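Local coordinates for protein catalase (Pseudomonas syringae, PDB 1M7S) that breaks down hydrogen peroxide into water and oxygen with a heme cofactor, protecting the cell from peroxide damage, at residues K197-K202 with G316-E321; K252-V257 with E284-Q289. One frame throughout, in Å; residues are numbered along the deposited sequence.

Strand 196-199 comes first along the chain, soon followed by its antiparallel neighbour 205-214. Strand 252-260 then pairs with that neighbour, and 27 residues on from V257 the chain returns as strand 284-295 to make interaction 2, a short loop. The chain passes helix 299-304 before G316-E321 pairs edge to edge with K197-V199, closing the longer loop of interaction 1, within which the whole of interaction 2 falls; the two do not cross. Both contacts belong to one curled antiparallel sheet, the order being 317-319, 196-199, 205-214, 252-260, 284-295 and 55-64. Their centres are about 18 Å apart and they do not touch.

Interaction 1. Residues K197-K202 with G316-E321; sequences KLVNAK and GIEPSE
K197 sends CG away from its backbone N (chi1 170°) and, bending at chi3 (-52°), runs past E318 to carry NZ to E321. The chain of E321 bends in turn at chi2 (72°) to meet it. The salt bridge from K197 NZ to E321 OE2 is 2.7 Å and uses the syn lone pair, on the side of the other oxygen, OE1, which bonds Y207 OH. Water 1 accepts from K197 NZ and lies near both E318 OE1 and P319 O; E318 OE1 also bonds S393 OG. Beneath these groups the backbones pair antiparallel, where the short strand 317-319 extends the curled sheet of the catalase beta-barrel domain beside strand 196-199. K197 and E318 are a hydrogen-bonded pair, with K197 N to E318 O and E318 N to K197 O both 2.8 Å. V199 N reaches G316 O at 3.0 Å from well above the carbonyl plane. On the opposite face L198 and I317 lie side by side, L198 CD2 4.0 Å from I317 CG1. V199 CG1 rests against the E318 carboxylate, 3.7 Å from OE2. Beyond the pairing, the ring of P319 packs on L325 and V329 of helix 323-339.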
# COMPACT_ATOMS: atom_id res chain seq x y z
N LYS A 197 -4.40 24.64 24.97
CA LYS A 197 -3.52 25.42 25.86
C LYS A 197 -2.82 26.45 24.98
O LYS A 197 -2.08 26.09 24.06
CB LYS A 197 -2.58 24.46 26.55
CG LYS A 197 -1.41 24.92 27.35
CD LYS A 197 -0.34 23.88 27.69
CE LYS A 197 -0.89 22.61 28.35
NZ LYS A 197 0.25 21.88 29.01
N LEU A 198 -3.06 27.72 25.26
CA LEU A 198 -2.39 28.79 24.55
C LEU A 198 -1.17 29.24 25.40
O LEU A 198 -1.36 29.42 26.61
CB LEU A 198 -3.30 30.00 24.28
CG LEU A 198 -4.48 29.67 23.34
CD1 LEU A 198 -5.24 30.92 22.89
CD2 LEU A 198 -4.02 28.92 22.12
N VAL A 199 -0.07 29.44 24.73
CA VAL A 199 1.15 29.82 25.46
C VAL A 199 1.67 31.14 24.90
O VAL A 199 1.63 31.41 23.69
CB VAL A 199 2.13 28.67 25.68
CG1 VAL A 199 1.77 27.35 24.99
CG2 VAL A 199 3.60 29.02 25.55
N ASN A 200 1.99 32.04 25.85
CA ASN A 200 2.40 33.39 25.45
C ASN A 200 3.91 33.49 25.39
O ASN A 200 4.62 32.55 25.74
CB ASN A 200 1.72 34.39 26.34
CG ASN A 200 2.22 34.48 27.77
OD1 ASN A 200 3.30 33.99 28.12
ND2 ASN A 200 1.46 35.11 28.66
N ALA A 201 4.40 34.68 24.99
CA ALA A 201 5.87 34.83 24.88
C ALA A 201 6.59 34.70 26.20
O ALA A 201 7.78 34.28 26.16
CB ALA A 201 6.20 36.11 24.14
N LYS A 202 5.97 34.84 27.37
CA LYS A 202 6.66 34.58 28.63
C LYS A 202 6.60 33.13 29.06
O LYS A 202 7.17 32.72 30.09
CB LYS A 202 6.04 35.48 29.73
CG LYS A 202 6.15 36.93 29.28
CD LYS A 202 6.13 37.93 30.40
CE LYS A 202 4.87 38.78 30.39
NZ LYS A 202 3.67 37.92 30.19
N GLY A 316 2.85 28.53 20.40
CA GLY A 316 1.79 29.36 20.98
C GLY A 316 0.49 28.58 21.17
O GLY A 316 -0.45 29.08 21.76
N ILE A 317 0.43 27.37 20.60
CA ILE A 317 -0.83 26.60 20.68
C ILE A 317 -0.42 25.17 20.98
O ILE A 317 0.43 24.62 20.27
CB ILE A 317 -1.65 26.61 19.38
CG1 ILE A 317 -1.91 28.00 18.84
CG2 ILE A 317 -2.95 25.85 19.67
CD1 ILE A 317 -2.73 28.23 17.60
N GLU A 318 -0.97 24.60 22.03
CA GLU A 318 -0.59 23.21 22.38
C GLU A 318 -1.89 22.51 22.83
O GLU A 318 -2.87 23.13 23.23
CB GLU A 318 0.40 23.21 23.55
CG GLU A 318 1.77 23.82 23.40
CD GLU A 318 2.75 23.77 24.55
OE1 GLU A 318 2.52 23.12 25.61
OE2 GLU A 318 3.85 24.39 24.45
N PRO A 319 -1.84 21.20 22.87
CA PRO A 319 -2.90 20.38 23.44
C PRO A 319 -2.95 20.51 24.97
O PRO A 319 -1.93 20.72 25.64
CB PRO A 319 -2.57 18.93 23.07
CG PRO A 319 -1.09 18.99 22.85
CD PRO A 319 -0.65 20.41 22.49
N SER A 320 -4.17 20.49 25.50
CA SER A 320 -4.34 20.47 26.96
C SER A 320 -4.29 19.00 27.37
O SER A 320 -4.13 18.12 26.50
CB SER A 320 -5.71 21.06 27.32
OG SER A 320 -6.68 20.09 26.86
N GLU A 321 -4.47 18.69 28.65
CA GLU A 321 -4.44 17.34 29.17
C GLU A 321 -5.78 16.65 29.11
O GLU A 321 -5.94 15.55 29.68
CB GLU A 321 -3.91 17.35 30.64
CG GLU A 321 -2.44 17.84 30.69
CD GLU A 321 -2.32 19.34 30.43
OE1 GLU A 321 -3.17 20.20 30.79
OE2 GLU A 321 -1.34 19.76 29.74
O HOH W 1 0.82 20.99 26.16

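Interaction 2. Residues K252-V257 with E284-Q289; sequences KWDLYV and EKKIGQ
Y256 and K286 face each other as an aromatic ring and an aliphatic chain: K286 CB sits over one ring face, 4.0 Å from the centroid, a CH-pi contact. With CG swung opposite its backbone N, K286 leads its chain along the ring toward D254, until CD comes 3.4 Å from D254 OD2. E284 crosses Y256 at about a right angle, its carboxylate turned 52° from the ring plane; E284 OE2 bonds H211 ND1 and water 2. Further along the same face the carboxylate of D254 and the amide of Q289 are nearly parallel, 15° apart. Q289 NE2 gives a 2.9 Å hydrogen bond to D254 OD1, meeting it on the syn side and a little out of the carboxylate plane, and K252 CE lies against the other end of the amide. Across the sheet the contact is apolar. I287 CD1 rests against both L255 CD2 (3.7 Å) and V257 CG1 (3.6 Å), and strand 205-214 adds W212 beside L255 and F210 beside V257.

The strands, neighbours in the catalase beta-barrel, run antiparallel through a classic beta bulge in which I287 and G288 both face L255. L255 N bonds G288 O from above the carbonyl plane, while I287 N meets L255 O almost straight on at 2.7 Å. Past the bulge V257 and K285 exchange two regular backbone bonds.

The two faces thus differ in chemistry: carbon-to-carbon packing on the L255 and V257 side, and on the other a partly exposed row of polar and charged groups. There D254 OD2 and K286 NZ stay 5.4 Å apart, so K286 probably eases the charge of D254 only through space, while the one hydrogen bond the D254 carboxylate receives across the contact comes from the uncharged side-chain amide of Q289.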
# COMPACT_ATOMS: atom_id res chain seq x y z
N LYS A 252 -20.19 33.21 6.77
CA LYS A 252 -19.21 33.66 7.74
C LYS A 252 -19.45 33.20 9.17
O LYS A 252 -20.57 33.00 9.64
CB LYS A 252 -19.25 35.21 7.81
CG LYS A 252 -18.64 35.80 6.52
CD LYS A 252 -19.06 37.27 6.33
CE LYS A 252 -19.21 38.07 7.57
NZ LYS A 252 -20.58 38.26 8.12
N TRP A 253 -18.31 33.13 9.91
CA TRP A 253 -18.39 32.77 11.31
C TRP A 253 -17.41 33.65 12.12
O TRP A 253 -16.29 33.91 11.71
CB TRP A 253 -17.96 31.33 11.53
CG TRP A 253 -18.91 30.26 11.09
CD1 TRP A 253 -19.77 29.53 11.86
CD2 TRP A 253 -19.05 29.80 9.75
NE1 TRP A 253 -20.47 28.63 11.05
CE2 TRP A 253 -20.00 28.77 9.75
CE3 TRP A 253 -18.41 30.12 8.53
CZ2 TRP A 253 -20.37 28.09 8.60
CZ3 TRP A 253 -18.80 29.47 7.38
CH2 TRP A 253 -19.78 28.43 7.40
N ASP A 254 -17.88 34.17 13.24
CA ASP A 254 -17.05 34.91 14.18
C ASP A 254 -16.41 33.89 15.13
O ASP A 254 -17.12 32.97 15.58
CB ASP A 254 -17.86 35.92 14.99
CG ASP A 254 -18.00 37.26 14.23
OD1 ASP A 254 -17.28 37.48 13.25
OD2 ASP A 254 -18.87 38.06 14.63
N LEU A 255 -15.12 34.03 15.36
CA LEU A 255 -14.42 33.15 16.31
C LEU A 255 -14.37 33.78 17.69
O LEU A 255 -13.88 34.91 17.86
CB LEU A 255 -12.99 32.87 15.81
CG LEU A 255 -12.12 31.94 16.66
CD1 LEU A 255 -12.80 30.55 16.76
CD2 LEU A 255 -10.73 31.84 16.09
N TYR A 256 -14.86 33.03 18.67
CA TYR A 256 -14.79 33.40 20.07
C TYR A 256 -13.95 32.46 20.92
O TYR A 256 -13.91 31.23 20.67
CB TYR A 256 -16.21 33.44 20.66
CG TYR A 256 -17.09 34.55 20.18
CD1 TYR A 256 -17.77 34.41 18.97
CD2 TYR A 256 -17.28 35.72 20.92
CE1 TYR A 256 -18.60 35.41 18.50
CE2 TYR A 256 -18.11 36.74 20.46
CZ TYR A 256 -18.74 36.58 19.24
OH TYR A 256 -19.56 37.54 18.73
N VAL A 257 -13.36 33.02 22.00
CA VAL A 257 -12.63 32.20 22.97
C VAL A 257 -13.19 32.35 24.38
O VAL A 257 -13.74 33.40 24.73
CB VAL A 257 -11.12 32.38 23.04
CG1 VAL A 257 -10.46 31.91 21.71
CG2 VAL A 257 -10.67 33.81 23.38
N GLU A 284 -17.33 34.86 26.78
CA GLU A 284 -16.66 34.69 25.48
C GLU A 284 -16.13 36.02 24.93
O GLU A 284 -16.76 37.05 25.11
CB GLU A 284 -17.64 34.12 24.45
CG GLU A 284 -18.19 32.75 24.89
CD GLU A 284 -19.02 32.22 23.72
OE1 GLU A 284 -20.25 32.36 23.83
OE2 GLU A 284 -18.45 31.74 22.72
N LYS A 285 -15.00 36.04 24.26
CA LYS A 285 -14.39 37.21 23.65
C LYS A 285 -14.15 36.95 22.16
O LYS A 285 -13.58 35.93 21.80
CB LYS A 285 -13.04 37.50 24.33
CG LYS A 285 -12.13 38.47 23.58
CD LYS A 285 -10.87 38.86 24.32
CE LYS A 285 -10.17 39.98 23.52
NZ LYS A 285 -9.14 40.68 24.36
N LYS A 286 -14.65 37.85 21.30
CA LYS A 286 -14.43 37.64 19.86
C LYS A 286 -13.00 37.91 19.46
O LYS A 286 -12.38 38.92 19.91
CB LYS A 286 -15.37 38.56 19.07
CG LYS A 286 -15.20 38.39 17.57
CD LYS A 286 -16.41 38.92 16.82
CE LYS A 286 -16.61 40.41 16.99
NZ LYS A 286 -15.38 41.15 17.34
N ILE A 287 -12.36 37.04 18.67
CA ILE A 287 -10.99 37.23 18.27
C ILE A 287 -10.74 37.26 16.77
O ILE A 287 -9.57 37.46 16.37
CB ILE A 287 -10.05 36.16 18.87
CG1 ILE A 287 -10.41 34.72 18.43
CG2 ILE A 287 -10.04 36.24 20.40
CD1 ILE A 287 -9.26 33.76 18.83
N GLY A 288 -11.79 37.14 15.97
CA GLY A 288 -11.57 37.17 14.52
C GLY A 288 -12.86 36.74 13.79
O GLY A 288 -13.87 36.40 14.40
N GLN A 289 -12.69 36.62 12.47
CA GLN A 289 -13.82 36.29 11.60
C GLN A 289 -13.31 35.53 10.39
O GLN A 289 -12.27 35.83 9.81
CB GLN A 289 -14.67 37.50 11.19
CG GLN A 289 -15.83 37.16 10.24
CD GLN A 289 -16.66 38.41 9.92
OE1 GLN A 289 -16.48 38.92 8.81
NE2 GLN A 289 -17.56 38.88 10.76
O HOH W 2 -15.95 30.66 23.11